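Local atomic coordinates of beta-agarase AgaA (Microbulbifer thermotolerans, PDB entry 3WZ1), a protein that hydrolyses the beta-1,4-galactosidic linkages of agarose from within the chain, releasing neoagarotetraose as its main product, here represented by its GH16 catalytic domain. Residues A2-G7 with S26-Y31; P9-P14 with E200-G205; Y103-A108 with V266-F271; I130-A135 with H187-Y192. All blocks are in the same frame, centred on the assembly; numbering follows the deposited sequence.

Contact 1 of 4, residues A2-G7 with S26-Y31; sequences AADWDG and SDDFNY. With NA (sodium ion), chain B.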
# COMPACT_ATOMS: atom_id res chain seq x y z
N ALA A 2 11.64 -9.07 -20.54
CA ALA A 2 10.98 -9.96 -19.53
C ALA A 2 10.63 -9.13 -18.30
O ALA A 2 11.25 -8.09 -18.06
CB ALA A 2 11.89 -11.11 -19.16
N ALA A 3 9.63 -9.57 -17.54
CA ALA A 3 9.25 -8.91 -16.28
C ALA A 3 9.16 -9.92 -15.16
O ALA A 3 8.91 -11.12 -15.38
CB ALA A 3 7.92 -8.18 -16.41
N ASP A 4 9.36 -9.46 -13.94
CA ASP A 4 9.31 -10.35 -12.79
C ASP A 4 7.98 -11.06 -12.61
O ASP A 4 7.94 -12.13 -12.04
CB ASP A 4 9.67 -9.61 -11.50
CG ASP A 4 11.14 -9.24 -11.41
OD1 ASP A 4 12.00 -9.86 -12.09
OD2 ASP A 4 11.46 -8.32 -10.61
N TRP A 5 6.89 -10.45 -13.08
CA TRP A 5 5.53 -11.01 -12.97
C TRP A 5 5.13 -11.88 -14.17
O TRP A 5 3.97 -12.28 -14.27
CB TRP A 5 4.49 -9.88 -12.79
CG TRP A 5 4.56 -8.86 -13.88
CD1 TRP A 5 4.20 -9.02 -15.19
CD2 TRP A 5 5.06 -7.51 -13.78
NE1 TRP A 5 4.46 -7.89 -15.90
CE2 TRP A 5 4.97 -6.94 -15.06
CE3 TRP A 5 5.56 -6.74 -12.72
CZ2 TRP A 5 5.38 -5.63 -15.31
CZ3 TRP A 5 5.97 -5.44 -12.98
CH2 TRP A 5 5.87 -4.91 -14.26
N ASP A 6 6.05 -12.14 -15.09
CA ASP A 6 5.72 -12.93 -16.29
C ASP A 6 5.22 -14.30 -15.86
O ASP A 6 5.86 -15.00 -15.06
CB ASP A 6 6.92 -13.10 -17.22
CG ASP A 6 7.23 -11.85 -18.08
OD1 ASP A 6 6.46 -10.86 -18.14
OD2 ASP A 6 8.31 -11.87 -18.72
N GLY A 7 4.05 -14.67 -16.38
CA GLY A 7 3.43 -15.94 -16.05
C GLY A 7 2.57 -15.94 -14.82
O GLY A 7 1.91 -16.94 -14.53
N SER A 26 3.40 0.18 -14.16
CA SER A 26 3.91 -1.08 -13.63
C SER A 26 5.44 -1.08 -13.64
O SER A 26 6.06 -0.66 -14.63
CB SER A 26 3.38 -2.26 -14.43
OG SER A 26 1.96 -2.20 -14.53
N ASP A 27 6.03 -1.53 -12.54
CA ASP A 27 7.47 -1.42 -12.29
C ASP A 27 7.91 -2.65 -11.50
O ASP A 27 7.38 -2.89 -10.43
CB ASP A 27 7.81 -0.10 -11.56
CG ASP A 27 9.28 0.29 -11.64
OD1 ASP A 27 10.11 -0.56 -12.03
OD2 ASP A 27 9.62 1.46 -11.29
N ASP A 28 8.87 -3.41 -12.03
CA ASP A 28 9.47 -4.51 -11.29
C ASP A 28 10.85 -4.20 -10.70
O ASP A 28 11.53 -5.08 -10.19
CB ASP A 28 9.46 -5.82 -12.10
CG ASP A 28 10.30 -5.76 -13.35
OD1 ASP A 28 10.85 -4.67 -13.68
OD2 ASP A 28 10.41 -6.82 -14.03
N PHE A 29 11.25 -2.93 -10.76
CA PHE A 29 12.37 -2.43 -9.95
C PHE A 29 13.69 -3.12 -10.25
O PHE A 29 14.53 -3.31 -9.37
CB PHE A 29 12.00 -2.49 -8.45
CG PHE A 29 10.81 -1.64 -8.11
CD1 PHE A 29 10.86 -0.26 -8.24
CD2 PHE A 29 9.61 -2.21 -7.67
CE1 PHE A 29 9.77 0.52 -7.97
CE2 PHE A 29 8.51 -1.43 -7.39
CZ PHE A 29 8.60 -0.06 -7.53
N ASN A 30 13.90 -3.44 -11.51
CA ASN A 30 15.16 -4.03 -11.96
C ASN A 30 16.09 -2.96 -12.51
O ASN A 30 16.45 -2.93 -13.70
CB ASN A 30 14.90 -5.17 -12.94
CG ASN A 30 14.34 -6.38 -12.24
OD1 ASN A 30 13.24 -6.82 -12.55
ND2 ASN A 30 15.08 -6.91 -11.29
N TYR A 31 16.45 -2.05 -11.62
CA TYR A 31 17.41 -0.99 -11.91
C TYR A 31 18.00 -0.53 -10.60
O TYR A 31 17.51 -0.90 -9.52
CB TYR A 31 16.76 0.19 -12.65
CG TYR A 31 15.49 0.74 -12.02
CD1 TYR A 31 14.24 0.21 -12.34
CD2 TYR A 31 15.54 1.83 -11.15
CE1 TYR A 31 13.09 0.71 -11.77
CE2 TYR A 31 14.40 2.35 -10.59
CZ TYR A 31 13.17 1.79 -10.90
OH TYR A 31 12.01 2.32 -10.34
NA NA B . 11.51 -6.94 -8.80
O HOH W 1 12.42 -6.69 -15.84

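Contact 2 of 4, residues P9-P14 with E200-G205; sequences PVPANP and EYYVDG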
# COMPACT_ATOMS: atom_id res chain seq x y z
N PRO A 9 -0.67 -14.93 -13.22
CA PRO A 9 -1.91 -14.39 -13.79
C PRO A 9 -2.53 -13.27 -12.95
O PRO A 9 -2.28 -13.16 -11.76
CB PRO A 9 -2.86 -15.59 -13.82
CG PRO A 9 -2.17 -16.71 -13.15
CD PRO A 9 -0.77 -16.35 -12.84
N VAL A 10 -3.37 -12.48 -13.62
CA VAL A 10 -4.27 -11.55 -12.93
C VAL A 10 -5.53 -12.32 -12.54
O VAL A 10 -6.19 -12.90 -13.39
CB VAL A 10 -4.61 -10.36 -13.85
CG1 VAL A 10 -5.64 -9.45 -13.21
CG2 VAL A 10 -3.36 -9.56 -14.20
N PRO A 11 -5.88 -12.36 -11.24
CA PRO A 11 -6.97 -13.23 -10.78
C PRO A 11 -8.38 -12.66 -10.97
O PRO A 11 -9.36 -13.40 -10.89
CB PRO A 11 -6.65 -13.42 -9.30
CG PRO A 11 -5.95 -12.15 -8.91
CD PRO A 11 -5.16 -11.74 -10.11
N ALA A 12 -8.49 -11.37 -11.22
CA ALA A 12 -9.78 -10.74 -11.44
C ALA A 12 -10.26 -10.98 -12.88
O ALA A 12 -9.47 -11.32 -13.76
CB ALA A 12 -9.67 -9.24 -11.14
N ASN A 13 -11.57 -10.79 -13.07
CA ASN A 13 -12.24 -10.99 -14.36
C ASN A 13 -12.44 -9.62 -15.03
O ASN A 13 -13.10 -8.74 -14.46
CB ASN A 13 -13.59 -11.63 -14.08
CG ASN A 13 -14.41 -11.91 -15.33
OD1 ASN A 13 -14.10 -11.48 -16.44
ND2 ASN A 13 -15.50 -12.65 -15.13
N PRO A 14 -11.87 -9.43 -16.24
CA PRO A 14 -11.94 -8.14 -16.90
C PRO A 14 -13.28 -7.91 -17.59
O PRO A 14 -13.52 -6.82 -18.10
CB PRO A 14 -10.82 -8.22 -17.92
CG PRO A 14 -10.78 -9.64 -18.28
CD PRO A 14 -11.12 -10.41 -17.04
N GLU A 200 -12.54 -5.67 -5.07
CA GLU A 200 -12.22 -7.07 -4.79
C GLU A 200 -10.78 -7.20 -4.35
O GLU A 200 -9.88 -6.70 -5.03
CB GLU A 200 -12.44 -7.94 -6.02
CG GLU A 200 -13.89 -7.97 -6.51
CD GLU A 200 -14.06 -8.53 -7.91
OE1 GLU A 200 -13.07 -8.86 -8.60
OE2 GLU A 200 -15.24 -8.63 -8.33
N TYR A 201 -10.55 -7.88 -3.23
CA TYR A 201 -9.19 -8.10 -2.71
C TYR A 201 -8.69 -9.50 -2.98
O TYR A 201 -9.40 -10.48 -2.70
CB TYR A 201 -9.14 -7.84 -1.21
CG TYR A 201 -9.39 -6.39 -0.83
CD1 TYR A 201 -10.67 -5.87 -0.78
CD2 TYR A 201 -8.33 -5.52 -0.55
CE1 TYR A 201 -10.89 -4.55 -0.46
CE2 TYR A 201 -8.55 -4.19 -0.21
CZ TYR A 201 -9.84 -3.71 -0.17
OH TYR A 201 -10.11 -2.38 0.14
N TYR A 202 -7.45 -9.59 -3.46
CA TYR A 202 -6.83 -10.87 -3.81
C TYR A 202 -5.49 -11.03 -3.10
O TYR A 202 -4.67 -10.11 -3.10
CB TYR A 202 -6.60 -10.93 -5.32
CG TYR A 202 -7.88 -10.89 -6.14
CD1 TYR A 202 -8.49 -9.69 -6.44
CD2 TYR A 202 -8.41 -12.05 -6.65
CE1 TYR A 202 -9.63 -9.65 -7.21
CE2 TYR A 202 -9.55 -12.03 -7.43
CZ TYR A 202 -10.17 -10.82 -7.70
OH TYR A 202 -11.31 -10.80 -8.47
N VAL A 203 -5.29 -12.19 -2.48
CA VAL A 203 -4.04 -12.49 -1.79
C VAL A 203 -3.44 -13.74 -2.44
O VAL A 203 -4.11 -14.78 -2.51
CB VAL A 203 -4.25 -12.70 -0.28
CG1 VAL A 203 -2.96 -13.15 0.40
CG2 VAL A 203 -4.78 -11.43 0.38
N ASP A 204 -2.22 -13.63 -2.97
CA ASP A 204 -1.55 -14.75 -3.60
C ASP A 204 -2.45 -15.46 -4.64
O ASP A 204 -2.52 -16.71 -4.70
CB ASP A 204 -1.01 -15.71 -2.54
CG ASP A 204 0.06 -15.06 -1.66
OD1 ASP A 204 0.82 -14.27 -2.23
OD2 ASP A 204 0.14 -15.40 -0.46
N GLY A 205 -3.15 -14.65 -5.43
CA GLY A 205 -3.93 -15.12 -6.55
C GLY A 205 -5.34 -15.55 -6.25
O GLY A 205 -6.03 -16.00 -7.16
O HOH W 2 -13.47 -10.14 -11.02

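Contact 3 of 4, residues Y103-A108 with V266-F271; sequences YMEARA and VDWVRF. With NA (sodium ion), chain B.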
# COMPACT_ATOMS: atom_id res chain seq x y z
N TYR A 103 -6.91 -3.07 -12.08
CA TYR A 103 -6.38 -4.05 -11.11
C TYR A 103 -5.01 -3.57 -10.67
O TYR A 103 -4.17 -3.29 -11.51
CB TYR A 103 -6.28 -5.46 -11.72
CG TYR A 103 -5.74 -6.49 -10.76
CD1 TYR A 103 -6.52 -6.97 -9.72
CD2 TYR A 103 -4.42 -6.95 -10.87
CE1 TYR A 103 -6.04 -7.91 -8.82
CE2 TYR A 103 -3.93 -7.87 -9.96
CZ TYR A 103 -4.74 -8.34 -8.94
OH TYR A 103 -4.25 -9.26 -8.03
N MET A 104 -4.79 -3.49 -9.36
CA MET A 104 -3.58 -2.88 -8.78
C MET A 104 -2.98 -3.87 -7.79
O MET A 104 -3.66 -4.26 -6.85
CB MET A 104 -3.96 -1.59 -8.05
CG MET A 104 -4.90 -0.70 -8.84
SD MET A 104 -5.38 0.84 -8.00
CE MET A 104 -6.31 0.22 -6.63
N GLU A 105 -1.72 -4.25 -7.99
CA GLU A 105 -1.13 -5.35 -7.22
C GLU A 105 0.32 -5.10 -6.88
O GLU A 105 1.07 -4.60 -7.72
CB GLU A 105 -1.26 -6.64 -8.02
CG GLU A 105 -0.88 -7.91 -7.27
CD GLU A 105 -0.70 -9.05 -8.23
OE1 GLU A 105 0.39 -9.12 -8.85
OE2 GLU A 105 -1.61 -9.85 -8.30
N ALA A 106 0.72 -5.48 -5.67
CA ALA A 106 2.13 -5.47 -5.29
C ALA A 106 2.55 -6.84 -4.82
O ALA A 106 1.76 -7.55 -4.22
CB ALA A 106 2.39 -4.49 -4.17
N ARG A 107 3.80 -7.19 -5.09
CA ARG A 107 4.43 -8.34 -4.47
C ARG A 107 5.49 -7.80 -3.53
O ARG A 107 6.39 -7.07 -3.94
CB ARG A 107 5.05 -9.28 -5.52
CG ARG A 107 5.78 -10.48 -4.91
CD ARG A 107 6.27 -11.46 -5.95
NE ARG A 107 6.67 -12.71 -5.28
CZ ARG A 107 7.93 -13.11 -5.08
NH1 ARG A 107 8.97 -12.41 -5.50
NH2 ARG A 107 8.14 -14.25 -4.45
N ALA A 108 5.33 -8.12 -2.25
CA ALA A 108 6.09 -7.40 -1.20
C ALA A 108 6.29 -8.22 0.04
O ALA A 108 5.56 -9.17 0.29
CB ALA A 108 5.40 -6.10 -0.85
N VAL A 266 9.65 -4.29 -1.85
CA VAL A 266 8.63 -4.48 -2.88
C VAL A 266 9.31 -5.01 -4.13
O VAL A 266 10.13 -4.33 -4.75
CB VAL A 266 7.87 -3.16 -3.13
CG1 VAL A 266 6.89 -3.31 -4.29
CG2 VAL A 266 7.16 -2.74 -1.86
N ASP A 267 8.98 -6.24 -4.51
CA ASP A 267 9.49 -6.86 -5.73
C ASP A 267 8.89 -6.21 -6.97
O ASP A 267 9.58 -5.99 -7.98
CB ASP A 267 9.20 -8.38 -5.73
CG ASP A 267 9.98 -9.13 -6.79
OD1 ASP A 267 11.06 -8.68 -7.21
OD2 ASP A 267 9.48 -10.20 -7.21
N TRP A 268 7.59 -5.93 -6.92
CA TRP A 268 6.91 -5.28 -8.05
C TRP A 268 5.63 -4.59 -7.63
O TRP A 268 5.00 -4.97 -6.64
CB TRP A 268 6.60 -6.27 -9.20
CG TRP A 268 5.38 -7.23 -9.03
CD1 TRP A 268 4.04 -6.91 -8.86
CD2 TRP A 268 5.43 -8.65 -9.13
NE1 TRP A 268 3.28 -8.05 -8.81
CE2 TRP A 268 4.13 -9.13 -8.97
CE3 TRP A 268 6.48 -9.56 -9.30
CZ2 TRP A 268 3.84 -10.47 -9.00
CZ3 TRP A 268 6.19 -10.87 -9.35
CH2 TRP A 268 4.87 -11.33 -9.18
N VAL A 269 5.28 -3.58 -8.40
CA VAL A 269 3.90 -3.08 -8.45
C VAL A 269 3.47 -3.16 -9.91
O VAL A 269 4.23 -2.81 -10.81
CB VAL A 269 3.74 -1.66 -7.87
CG1 VAL A 269 4.08 -1.64 -6.37
CG2 VAL A 269 4.58 -0.62 -8.61
N ARG A 270 2.25 -3.65 -10.14
CA ARG A 270 1.75 -3.75 -11.49
C ARG A 270 0.27 -3.40 -11.50
O ARG A 270 -0.46 -3.59 -10.50
CB ARG A 270 2.02 -5.13 -12.09
CG ARG A 270 1.25 -6.29 -11.48
CD ARG A 270 1.64 -7.62 -12.13
NE ARG A 270 0.87 -8.72 -11.56
CZ ARG A 270 0.62 -9.89 -12.15
NH1 ARG A 270 1.01 -10.12 -13.41
NH2 ARG A 270 -0.04 -10.83 -11.48
N PHE A 271 -0.15 -2.91 -12.65
CA PHE A 271 -1.48 -2.37 -12.81
C PHE A 271 -1.99 -2.80 -14.16
O PHE A 271 -1.24 -2.72 -15.14
CB PHE A 271 -1.42 -0.83 -12.73
CG PHE A 271 -0.63 -0.31 -11.57
CD1 PHE A 271 0.72 -0.12 -11.68
CD2 PHE A 271 -1.25 -0.03 -10.36
CE1 PHE A 271 1.47 0.33 -10.59
CE2 PHE A 271 -0.51 0.43 -9.28
CZ PHE A 271 0.83 0.61 -9.40
NA NA B . 11.51 -6.94 -8.80

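Contact 4 of 4, residues I130-A135 with H187-Y192; sequences IDVIEA and HRVGVY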
# COMPACT_ATOMS: atom_id res chain seq x y z
N ILE A 130 -7.86 3.89 -1.17
CA ILE A 130 -7.95 2.42 -1.20
C ILE A 130 -6.64 1.86 -0.68
O ILE A 130 -5.57 2.25 -1.16
CB ILE A 130 -8.23 1.91 -2.62
CG1 ILE A 130 -9.59 2.43 -3.10
CG2 ILE A 130 -8.21 0.38 -2.68
CD1 ILE A 130 -9.86 2.27 -4.59
N ASP A 131 -6.72 0.97 0.32
CA ASP A 131 -5.55 0.32 0.92
C ASP A 131 -5.41 -1.13 0.48
O ASP A 131 -6.21 -1.99 0.89
CB ASP A 131 -5.68 0.35 2.43
CG ASP A 131 -5.93 1.72 2.93
OD1 ASP A 131 -5.03 2.58 2.67
OD2 ASP A 131 -6.99 1.96 3.52
N VAL A 132 -4.36 -1.40 -0.29
CA VAL A 132 -4.14 -2.73 -0.86
C VAL A 132 -3.28 -3.55 0.10
O VAL A 132 -3.77 -4.52 0.68
CB VAL A 132 -3.54 -2.66 -2.29
CG1 VAL A 132 -3.30 -4.05 -2.86
CG2 VAL A 132 -4.45 -1.86 -3.22
N ILE A 133 -2.02 -3.14 0.31
CA ILE A 133 -1.23 -3.65 1.45
C ILE A 133 -1.25 -2.60 2.55
O ILE A 133 -0.86 -1.43 2.35
CB ILE A 133 0.23 -4.03 1.10
CG1 ILE A 133 0.28 -5.11 0.03
CG2 ILE A 133 0.99 -4.45 2.37
CD1 ILE A 133 1.67 -5.52 -0.38
N GLU A 134 -1.75 -2.99 3.72
CA GLU A 134 -1.57 -2.24 4.96
C GLU A 134 -1.47 -3.29 6.05
O GLU A 134 -2.46 -3.97 6.35
CB GLU A 134 -2.72 -1.27 5.24
CG GLU A 134 -2.55 -0.52 6.55
CD GLU A 134 -3.56 0.58 6.72
OE1 GLU A 134 -4.77 0.30 6.92
OE2 GLU A 134 -3.16 1.77 6.60
N ALA A 135 -0.29 -3.45 6.60
CA ALA A 135 -0.07 -4.54 7.51
C ALA A 135 1.13 -4.27 8.39
O ALA A 135 2.00 -3.44 8.03
CB ALA A 135 0.14 -5.82 6.73
N HIS A 187 4.64 -11.83 -0.67
CA HIS A 187 3.27 -12.22 -1.01
C HIS A 187 2.73 -11.21 -1.98
O HIS A 187 3.20 -10.06 -2.02
CB HIS A 187 2.39 -12.22 0.23
CG HIS A 187 2.72 -13.32 1.18
ND1 HIS A 187 2.17 -14.58 1.07
CD2 HIS A 187 3.60 -13.38 2.21
CE1 HIS A 187 2.68 -15.36 2.00
NE2 HIS A 187 3.53 -14.65 2.72
N ARG A 188 1.73 -11.61 -2.76
CA ARG A 188 1.16 -10.64 -3.67
C ARG A 188 -0.23 -10.29 -3.22
O ARG A 188 -1.01 -11.16 -2.83
CB ARG A 188 1.26 -11.06 -5.13
CG ARG A 188 0.39 -12.17 -5.56
CD ARG A 188 0.60 -12.35 -7.06
NE ARG A 188 -0.08 -13.55 -7.52
CZ ARG A 188 -1.04 -13.62 -8.44
NH1 ARG A 188 -1.53 -12.54 -9.03
NH2 ARG A 188 -1.50 -14.82 -8.78
N VAL A 189 -0.52 -9.00 -3.18
CA VAL A 189 -1.80 -8.52 -2.72
C VAL A 189 -2.29 -7.55 -3.77
O VAL A 189 -1.58 -6.64 -4.17
CB VAL A 189 -1.72 -7.85 -1.34
CG1 VAL A 189 -3.09 -7.49 -0.83
CG2 VAL A 189 -1.03 -8.78 -0.36
N GLY A 190 -3.51 -7.77 -4.25
CA GLY A 190 -4.08 -6.92 -5.27
C GLY A 190 -5.51 -6.52 -5.01
O GLY A 190 -6.24 -7.18 -4.26
N VAL A 191 -5.92 -5.39 -5.59
CA VAL A 191 -7.33 -5.01 -5.58
C VAL A 191 -7.79 -4.77 -7.01
O VAL A 191 -7.09 -4.14 -7.81
CB VAL A 191 -7.59 -3.75 -4.71
CG1 VAL A 191 -9.03 -3.25 -4.84
CG2 VAL A 191 -7.31 -4.06 -3.26
N TYR A 192 -8.99 -5.29 -7.32
CA TYR A 192 -9.70 -4.84 -8.50
C TYR A 192 -10.61 -3.72 -8.07
O TYR A 192 -11.61 -3.95 -7.38
CB TYR A 192 -10.50 -5.95 -9.16
CG TYR A 192 -11.14 -5.56 -10.50
CD1 TYR A 192 -10.65 -4.51 -11.27
CD2 TYR A 192 -12.21 -6.29 -11.01
CE1 TYR A 192 -11.21 -4.17 -12.48
CE2 TYR A 192 -12.75 -5.98 -12.23
CZ TYR A 192 -12.26 -4.92 -12.96
OH TYR A 192 -12.83 -4.60 -14.20

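Contact 1 of 4, residues A2-G7 with S26-Y31
A type I beta turn from A3 to D6 sets the backbone of D4 beside that of D28, the two CA atoms 6.0 Å apart, and the touching stretches of the two loops run 118° apart. The carboxylate of D28 reaches back to the turn: OD2 accepts the backbone N-H of D4 through its anti lone pair, at 2.8 Å and a fairly straight 157°. The CG of D28 is tucked between its backbone N and carbonyl carbon (chi1 64°), which aims the acid at the turn. D4 suits its place because its carboxylate OD2 binds the sodium ion at 2.3 Å; D28 does because its short acid takes the D4 N-H while its backbone O binds the metal. G72 and D267 complete the site. Next along the turn, the six-membered end of the W5 indole packs on the second loop, CZ3 3.6 Å from D28 CB and CH2 as close to S26 CB. The CB of A3 lies over one indole face, toward its rim, and W268 meets the same tryptophan edge-to-face. With D4 OD1 and D28 OD2 3.9 Å apart, the cation probably offsets the repulsion of like charges and helps hold the N-terminal loop.

Contact 2 of 4, residues P9-P14 with E200-G205
With its CG turned away from the carbonyl carbon (chi1 -63°) and its ring nearly perpendicular to the side-chain stem (chi2 83°), Y202 lies along the loop at P11 and A12. E200, two residues earlier on the same strand face, takes a similar first torsion and an extended second one (chi2 165°), which brings its carboxylate to the phenol. The pyrrolidine of P11 leans obliquely on the near part of the ring, its CG 3.3 Å from Y202 CD2, and P11 CB rests 3.4 Å from the carbonyl O of G205. Further out, A12 meets the phenolic end, its CB 3.5 Å from Y202 OH; the small methyl fits closely there. This is how the beta-jelly roll of the GH16 domain receives its N-terminal loop: residues 9-14 run past strand 198-203 and the turn after it, where the positive phi of G205 favours glycine. Y103 of strand 102-109 also touches P11 and A12. The hydroxyl of Y202 donates to E200 OE1 at 2.6 Å, coming from above the carboxylate plane. A phenylalanine in place of Y202 would probably keep much of the proline contact but leave E200 OE1 without this donor, the carboxylate then held only by its remaining partners, H198 and a water. That water donates a hydrogen bond to E200 OE1 at 2.8 Å and in turn accepts the backbone N-H of N13, a polar bridge between strand and loop. The other oxygen, E200 OE2, is hydrogen-bonded to H198.

Contact 3 of 4, residues Y103-A108 with V266-F271
E105 and R270 form a hydrogen-bonded pair between the antiparallel strands 103-108 and 268-271 of the GH16 jelly roll, their side chains side by side and pointing the same way, and R107 and W268 form the next such pair. R270 NE meets E105 OE1 at 2.8 Å in a salt bridge that lies near the guanidinium plane but comes from above the carboxylate. W268 NE1 reaches the same oxygen at 3.1 Å, using the anti lone pair and staying within the indole plane. Two good donors thus grip one buried oxygen, while OE2 accepts the hydroxyl of Y103 and pairs with R188, so that glutamate serves as a hub and its rotation is fixed. The indole swings over strand 103-108 (chi1 77°), presenting its edge to E105 and one face to R107. The extended aliphatic chain of R107 lies across that face: CB is centred above it, and CD sits 3.7 Å from the centroid of the six-membered ring as a CH-pi contact. A leucine in place of W268 would probably leave E105 OE1 without one donor and the arginine chain without its flat support. On the other face of the sheet small or apolar side chains pair, A106 with V269 and M104 with F271, in the core against F119 and F121. At D267 and W268, both opposite R107, a classic beta bulge shifts the register; D267, in this bulge, binds sodium through O and OD1. Its remaining oxygen, OD2, receives R107 NH1 at 2.8 Å, 47° above the carboxylate plane.

Contact 4 of 4, residues I130-A135 with H187-Y192
V132 meets V189 and V191 through apolar side-chain contacts, and these join I130-A135 to H187-Y192. Its methyls reach to both valines, CG2 lying 3.6 Å from V191 CG2 and CG1 4.0 Å from V189 CG1. Because chi1 of V132 is 179°, CG1 and CG2 diverge toward V189 and V191. I133 brings its CG1 obliquely against V189, 3.7 Å from CB, and I130 adds a looser touch on V191. Beta-branched V189 and V191 are stiff and at home in an extended strand, while the branched side chains of V132 and I133 fill the space between the layers compactly. These residues face each other across the interior of the GH16 jelly roll, where the strand carrying E129 and E134, predicted as nucleophile and proton donor, lies over strand 187-195 of the other layer. A classic beta bulge at V132 and I133, both opposite F119, turns the chain and lets these two neighbours both reach inward, while D131 points away from H187-Y192. Methyls also meet backbone: V132 CG1 lies 3.4 Å from the carbonyl O of V189, and V189 CG1 is equally close to the carbonyl O of V132. V132 CG1 also lies 3.8 Å from G190 CA.

Along the chain contact 1 closes before contacts 3 and 4 open, whereas contact 2 crosses both contact 1 and contact 3 in sequence by joining the N-terminal loop to strand 198-203. Strands 264-276, 102-109, 187-195 and 198-203 are successive neighbours, and they carry contacts 3, 4 and 2 across the jelly roll. Contacts 3 and 4 are closest, centres 8 Å apart, linked by the E105-R188 salt bridge; contacts 1 and 3 lie about 9 Å apart and share one sodium ion. Contact 1 holds 2-7 on loop 26-31 and contact 2 holds 9-14 on strand 198-203, centres 18 Å apart, while contact 4 ties these strands to the one bearing the predicted catalytic glutamates.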